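Local structure of putative acetyl-CoA acetyltransferase (Thermus thermophilus, 1ULQ) at residues K45-Q58 / A74-L88. The protein probably transfers acyl groups to and from coenzyme A as a thiolase-family acetyl-CoA C-acyltransferase of lipid metabolism. Residues are numbered along the deposited sequence; the frame is centred on the assembly and turned at random.
Sequences KEEVEDVYAGCANQ and AGFPVEVAGCTVNRL
K45 lies across F76 just before the strands of a beta-alpha-beta unit begin; in this part of the thiolase N-terminal domain strands 50-54 and 81-86 run parallel and helix 66-73 makes the crossover. Its CB sits near F76 CD2 and the proline ring of P77. CG is centred over one ring face, 3.6 Å from the F76 centroid and 3° off the normal, a CH-pi contact. CD lies over F76 CD1, CE nears the A74 carbonyl, and K45 NZ donates to A74 O at 2.9 Å, in the carbonyl plane. The chain, extended beyond CG, thus spans the ring and reaches the end of helix 66-73, where G75, with positive phi, is the C-prime residue of a Schellman motif; glycine suits it, since a side chain at these backbone angles would jam against A74 O. With an alanine in place of K45, this face of F76 would probably lose its aliphatic cover and A74 O its ammonium donor.

The ring is also met at its edge, by V48 CG2, 3.6 Å from F76 CE2; V48 CG1 turns to V80 CG1, so one branched residue serves two neighbours. Beyond, the strands pair through their backbones: C83 N donates to V51 O, and A53 both donates to C83 O and accepts from V85 N. Small A53 leaves room for helices 26-41 and 66-73, which touch it, while Y52 on the opposite face brings CD2 within 4.1 Å of both C83 CB and V85 CG1 and touches Q98 of helix 91-104. T84, V85 and N86 pair antiparallel with a second subunit, continuing the sheet. After the strands, the Q58 amide packs on the T84 methyl CG2, and Q58 NE2 donates to C55 O at 2.9 Å and 168°.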
loop_
_atom_site.group_PDB
_atom_site.type_symbol
_atom_site.label_atom_id
_atom_site.label_comp_id
_atom_site.label_asym_id
_atom_site.label_seq_id
_atom_site.Cartn_x
_atom_site.Cartn_y
_atom_site.Cartn_z
ATOM N N LYS C 45 -18.861 -28.273 -24.284
ATOM C CA LYS C 45 -18.011 -27.989 -23.127
ATOM C C LYS C 45 -18.020 -29.099 -22.098
ATOM O O LYS C 45 -17.011 -29.341 -21.442
ATOM C CB LYS C 45 -18.422 -26.677 -22.449
ATOM C CG LYS C 45 -18.097 -25.417 -23.240
ATOM C CD LYS C 45 -18.869 -24.228 -22.681
ATOM C CE LYS C 45 -18.874 -23.054 -23.658
ATOM N NZ LYS C 45 -19.776 -21.937 -23.238
ATOM N N GLU C 46 -19.153 -29.768 -21.941
ATOM C CA GLU C 46 -19.233 -30.860 -20.978
ATOM C C GLU C 46 -18.260 -32.003 -21.295
ATOM O O GLU C 46 -17.978 -32.830 -20.433
ATOM C CB GLU C 46 -20.663 -31.406 -20.912
ATOM C CG GLU C 46 -21.365 -31.456 -22.262
ATOM C CD GLU C 46 -22.335 -32.620 -22.367
ATOM O OE1 GLU C 46 -23.203 -32.745 -21.468
ATOM O OE2 GLU C 46 -22.226 -33.405 -23.348
ATOM N N GLU C 47 -17.741 -32.041 -22.521
ATOM C CA GLU C 47 -16.815 -33.096 -22.953
ATOM C C GLU C 47 -15.390 -32.909 -22.438
ATOM O O GLU C 47 -14.637 -33.878 -22.302
ATOM C CB GLU C 47 -16.783 -33.174 -24.489
ATOM C CG GLU C 47 -18.055 -33.710 -25.146
ATOM C CD GLU C 47 -18.209 -35.206 -24.989
ATOM O OE1 GLU C 47 -19.250 -35.745 -25.421
ATOM O OE2 GLU C 47 -17.287 -35.843 -24.437
ATOM N N VAL C 48 -15.026 -31.657 -22.171
ATOM C CA VAL C 48 -13.702 -31.323 -21.666
ATOM C C VAL C 48 -13.487 -31.935 -20.287
ATOM O O VAL C 48 -14.336 -31.827 -19.397
ATOM C CB VAL C 48 -13.513 -29.808 -21.548
ATOM C CG1 VAL C 48 -12.062 -29.493 -21.238
ATOM C CG2 VAL C 48 -13.938 -29.135 -22.819
ATOM N N GLU C 49 -12.326 -32.561 -20.127
ATOM C CA GLU C 49 -11.927 -33.232 -18.899
ATOM C C GLU C 49 -11.292 -32.301 -17.869
ATOM O O GLU C 49 -11.669 -32.296 -16.697
ATOM C CB GLU C 49 -10.938 -34.333 -19.258
ATOM C CG GLU C 49 -10.333 -35.085 -18.104
ATOM C CD GLU C 49 -11.338 -35.934 -17.382
ATOM O OE1 GLU C 49 -12.404 -36.230 -17.968
ATOM O OE2 GLU C 49 -11.054 -36.315 -16.230
ATOM N N ASP C 50 -10.326 -31.509 -18.311
ATOM C CA ASP C 50 -9.614 -30.602 -17.416
ATOM C C ASP C 50 -9.073 -29.434 -18.245
ATOM O O ASP C 50 -8.933 -29.547 -19.466
ATOM C CB ASP C 50 -8.467 -31.381 -16.741
ATOM C CG ASP C 50 -7.745 -30.582 -15.664
ATOM O OD1 ASP C 50 -8.316 -29.587 -15.166
ATOM O OD2 ASP C 50 -6.607 -30.974 -15.301
ATOM N N VAL C 51 -8.782 -28.310 -17.601
ATOM C CA VAL C 51 -8.256 -27.158 -18.330
ATOM C C VAL C 51 -6.964 -26.657 -17.713
ATOM O O VAL C 51 -6.940 -26.194 -16.580
ATOM C CB VAL C 51 -9.279 -25.983 -18.374
ATOM C CG1 VAL C 51 -8.569 -24.690 -18.698
ATOM C CG2 VAL C 51 -10.335 -26.241 -19.432
ATOM N N TYR C 52 -5.878 -26.769 -18.461
ATOM C CA TYR C 52 -4.596 -26.290 -17.972
ATOM C C TYR C 52 -4.384 -24.901 -18.540
ATOM O O TYR C 52 -4.730 -24.637 -19.690
ATOM C CB TYR C 52 -3.437 -27.191 -18.423
ATOM C CG TYR C 52 -3.337 -28.508 -17.691
ATOM C CD1 TYR C 52 -3.702 -29.702 -18.313
ATOM C CD2 TYR C 52 -2.848 -28.570 -16.387
ATOM C CE1 TYR C 52 -3.579 -30.928 -17.659
ATOM C CE2 TYR C 52 -2.721 -29.793 -15.725
ATOM C CZ TYR C 52 -3.086 -30.967 -16.370
ATOM O OH TYR C 52 -2.946 -32.185 -15.740
ATOM N N ALA C 53 -3.822 -24.016 -17.727
ATOM C CA ALA C 53 -3.547 -22.654 -18.154
ATOM C C ALA C 53 -2.286 -22.118 -17.492
ATOM O O ALA C 53 -2.055 -22.322 -16.296
ATOM C CB ALA C 53 -4.720 -21.759 -17.830
ATOM N N GLY C 54 -1.472 -21.426 -18.279
ATOM C CA GLY C 54 -0.240 -20.859 -17.759
ATOM C C GLY C 54 -0.396 -19.399 -17.386
ATOM O O GLY C 54 -0.997 -18.623 -18.129
ATOM N N CYS C 55 0.144 -19.024 -16.231
ATOM C CA CYS C 55 0.057 -17.655 -15.750
ATOM C C CYS C 55 1.278 -17.345 -14.880
ATOM O O CYS C 55 1.489 -17.968 -13.840
ATOM C CB CYS C 55 -1.226 -17.480 -14.954
ATOM S SG CYS C 55 -1.600 -15.777 -14.589
ATOM N N ALA C 56 2.068 -16.365 -15.310
ATOM C CA ALA C 56 3.294 -15.983 -14.624
ATOM C C ALA C 56 3.130 -15.236 -13.318
ATOM O O ALA C 56 4.037 -15.227 -12.481
ATOM C CB ALA C 56 4.164 -15.164 -15.561
ATOM N N ASN C 57 1.984 -14.599 -13.137
ATOM C CA ASN C 57 1.744 -13.835 -11.918
ATOM C C ASN C 57 0.304 -14.035 -11.500
ATOM O O ASN C 57 -0.598 -13.467 -12.109
ATOM C CB ASN C 57 2.015 -12.353 -12.202
ATOM C CG ASN C 57 1.134 -11.422 -11.395
ATOM O OD1 ASN C 57 0.798 -10.335 -11.856
ATOM N ND2 ASN C 57 0.770 -11.834 -10.188
ATOM N N GLN C 58 0.065 -14.817 -10.462
ATOM C CA GLN C 58 -1.312 -15.039 -10.081
ATOM C C GLN C 58 -1.721 -14.308 -8.825
ATOM O O GLN C 58 -2.476 -14.838 -8.021
ATOM C CB GLN C 58 -1.543 -16.532 -9.931
ATOM C CG GLN C 58 -1.285 -17.285 -11.212
ATOM C CD GLN C 58 -0.921 -18.719 -10.948
ATOM O OE1 GLN C 58 -1.516 -19.357 -10.091
ATOM N NE2 GLN C 58 0.059 -19.239 -11.682
ATOM N N ALA C 74 -16.526 -18.774 -18.493
ATOM C CA ALA C 74 -16.814 -19.043 -19.894
ATOM C C ALA C 74 -18.041 -19.939 -20.117
ATOM O O ALA C 74 -18.338 -20.335 -21.255
ATOM C CB ALA C 74 -15.590 -19.643 -20.566
ATOM N N GLY C 75 -18.749 -20.262 -19.037
ATOM C CA GLY C 75 -19.946 -21.076 -19.168
ATOM C C GLY C 75 -19.783 -22.578 -19.204
ATOM O O GLY C 75 -20.738 -23.283 -19.519
ATOM N N PHE C 76 -18.588 -23.083 -18.909
ATOM C CA PHE C 76 -18.373 -24.530 -18.890
ATOM C C PHE C 76 -19.129 -25.076 -17.704
ATOM O O PHE C 76 -19.321 -24.375 -16.707
ATOM C CB PHE C 76 -16.897 -24.882 -18.706
ATOM C CG PHE C 76 -16.083 -24.786 -19.961
ATOM C CD1 PHE C 76 -15.951 -23.576 -20.633
ATOM C CD2 PHE C 76 -15.438 -25.909 -20.466
ATOM C CE1 PHE C 76 -15.186 -23.485 -21.788
ATOM C CE2 PHE C 76 -14.671 -25.828 -21.620
ATOM C CZ PHE C 76 -14.545 -24.611 -22.282
ATOM N N PRO C 77 -19.564 -26.338 -17.786
ATOM C CA PRO C 77 -20.303 -26.954 -16.686
ATOM C C PRO C 77 -19.371 -27.161 -15.518
ATOM O O PRO C 77 -18.165 -27.321 -15.685
ATOM C CB PRO C 77 -20.777 -28.272 -17.281
ATOM C CG PRO C 77 -19.641 -28.644 -18.159
ATOM C CD PRO C 77 -19.276 -27.325 -18.840
ATOM N N VAL C 78 -19.938 -27.166 -14.330
ATOM C CA VAL C 78 -19.174 -27.338 -13.114
ATOM C C VAL C 78 -18.260 -28.585 -13.028
ATOM O O VAL C 78 -17.329 -28.626 -12.216
ATOM C CB VAL C 78 -20.157 -27.281 -11.917
ATOM C CG1 VAL C 78 -19.991 -28.490 -10.998
ATOM C CG2 VAL C 78 -19.949 -25.976 -11.164
ATOM N N GLU C 79 -18.507 -29.592 -13.863
ATOM C CA GLU C 79 -17.699 -30.815 -13.822
ATOM C C GLU C 79 -16.286 -30.662 -14.365
ATOM O O GLU C 79 -15.369 -31.324 -13.886
ATOM C CB GLU C 79 -18.391 -31.953 -14.576
ATOM C CG GLU C 79 -19.527 -32.627 -13.839
ATOM C CD GLU C 79 -20.714 -31.720 -13.641
ATOM O OE1 GLU C 79 -21.034 -30.973 -14.590
ATOM O OE2 GLU C 79 -21.335 -31.759 -12.554
ATOM N N VAL C 80 -16.109 -29.798 -15.359
ATOM C CA VAL C 80 -14.785 -29.595 -15.949
ATOM C C VAL C 80 -13.758 -29.110 -14.918
ATOM O O VAL C 80 -13.967 -28.106 -14.233
ATOM C CB VAL C 80 -14.821 -28.570 -17.100
ATOM C CG1 VAL C 80 -13.476 -28.556 -17.812
ATOM C CG2 VAL C 80 -15.937 -28.909 -18.063
ATOM N N ALA C 81 -12.642 -29.824 -14.816
ATOM C CA ALA C 81 -11.604 -29.451 -13.866
ATOM C C ALA C 81 -10.690 -28.398 -14.452
ATOM O O ALA C 81 -10.775 -28.067 -15.633
ATOM C CB ALA C 81 -10.792 -30.670 -13.468
ATOM N N GLY C 82 -9.803 -27.877 -13.614
ATOM C CA GLY C 82 -8.872 -26.860 -14.064
ATOM C C GLY C 82 -7.711 -26.663 -13.104
ATOM O O GLY C 82 -7.865 -26.789 -11.888
ATOM N N CYS C 83 -6.546 -26.349 -13.663
ATOM C CA CYS C 83 -5.338 -26.123 -12.890
ATOM C C CYS C 83 -4.516 -25.068 -13.605
ATOM O O CYS C 83 -4.540 -24.988 -14.831
ATOM C CB CYS C 83 -4.540 -27.414 -12.794
ATOM S SG CYS C 83 -2.964 -27.252 -11.959
ATOM N N THR C 84 -3.795 -24.257 -12.840
ATOM C CA THR C 84 -2.963 -23.206 -13.411
ATOM C C THR C 84 -1.476 -23.530 -13.238
ATOM O O THR C 84 -0.958 -23.570 -12.122
ATOM C CB THR C 84 -3.259 -21.843 -12.753
ATOM O OG1 THR C 84 -4.608 -21.454 -13.030
ATOM C CG2 THR C 84 -2.335 -20.789 -13.293
ATOM N N VAL C 85 -0.791 -23.761 -14.350
ATOM C CA VAL C 85 0.629 -24.070 -14.314
ATOM C C VAL C 85 1.469 -22.798 -14.423
ATOM O O VAL C 85 1.061 -21.824 -15.056
ATOM C CB VAL C 85 1.004 -25.028 -15.459
ATOM C CG1 VAL C 85 0.449 -26.415 -15.160
ATOM C CG2 VAL C 85 0.461 -24.512 -16.785
ATOM N N ASN C 86 2.645 -22.804 -13.805
ATOM C CA ASN C 86 3.512 -21.636 -13.848
ATOM C C ASN C 86 4.994 -21.931 -13.963
ATOM O O ASN C 86 5.635 -22.289 -12.979
ATOM C CB ASN C 86 3.289 -20.764 -12.617
ATOM C CG ASN C 86 4.321 -19.665 -12.498
ATOM O OD1 ASN C 86 4.879 -19.214 -13.502
ATOM N ND2 ASN C 86 4.573 -19.214 -11.271
ATOM N N ARG C 87 5.526 -21.777 -15.174
ATOM C CA ARG C 87 6.944 -21.974 -15.442
ATOM C C ARG C 87 7.347 -20.693 -16.155
ATOM O O ARG C 87 8.014 -20.724 -17.193
ATOM C CB ARG C 87 7.193 -23.180 -16.357
ATOM C CG ARG C 87 8.658 -23.604 -16.412
ATOM C CD ARG C 87 8.918 -24.746 -17.379
ATOM N NE ARG C 87 8.266 -26.010 -17.021
ATOM C CZ ARG C 87 8.824 -26.985 -16.307
ATOM N NH1 ARG C 87 10.061 -26.863 -15.847
ATOM N NH2 ARG C 87 8.148 -28.098 -16.076
ATOM N N LEU C 88 6.908 -19.571 -15.583
ATOM C CA LEU C 88 7.171 -18.229 -16.106
ATOM C C LEU C 88 6.891 -18.040 -17.590
ATOM O O LEU C 88 5.823 -18.405 -18.084
ATOM C CB LEU C 88 8.609 -17.796 -15.792
ATOM C CG LEU C 88 8.804 -17.306 -14.354
ATOM C CD1 LEU C 88 10.229 -16.870 -14.152
ATOM C CD2 LEU C 88 7.865 -16.147 -14.068
#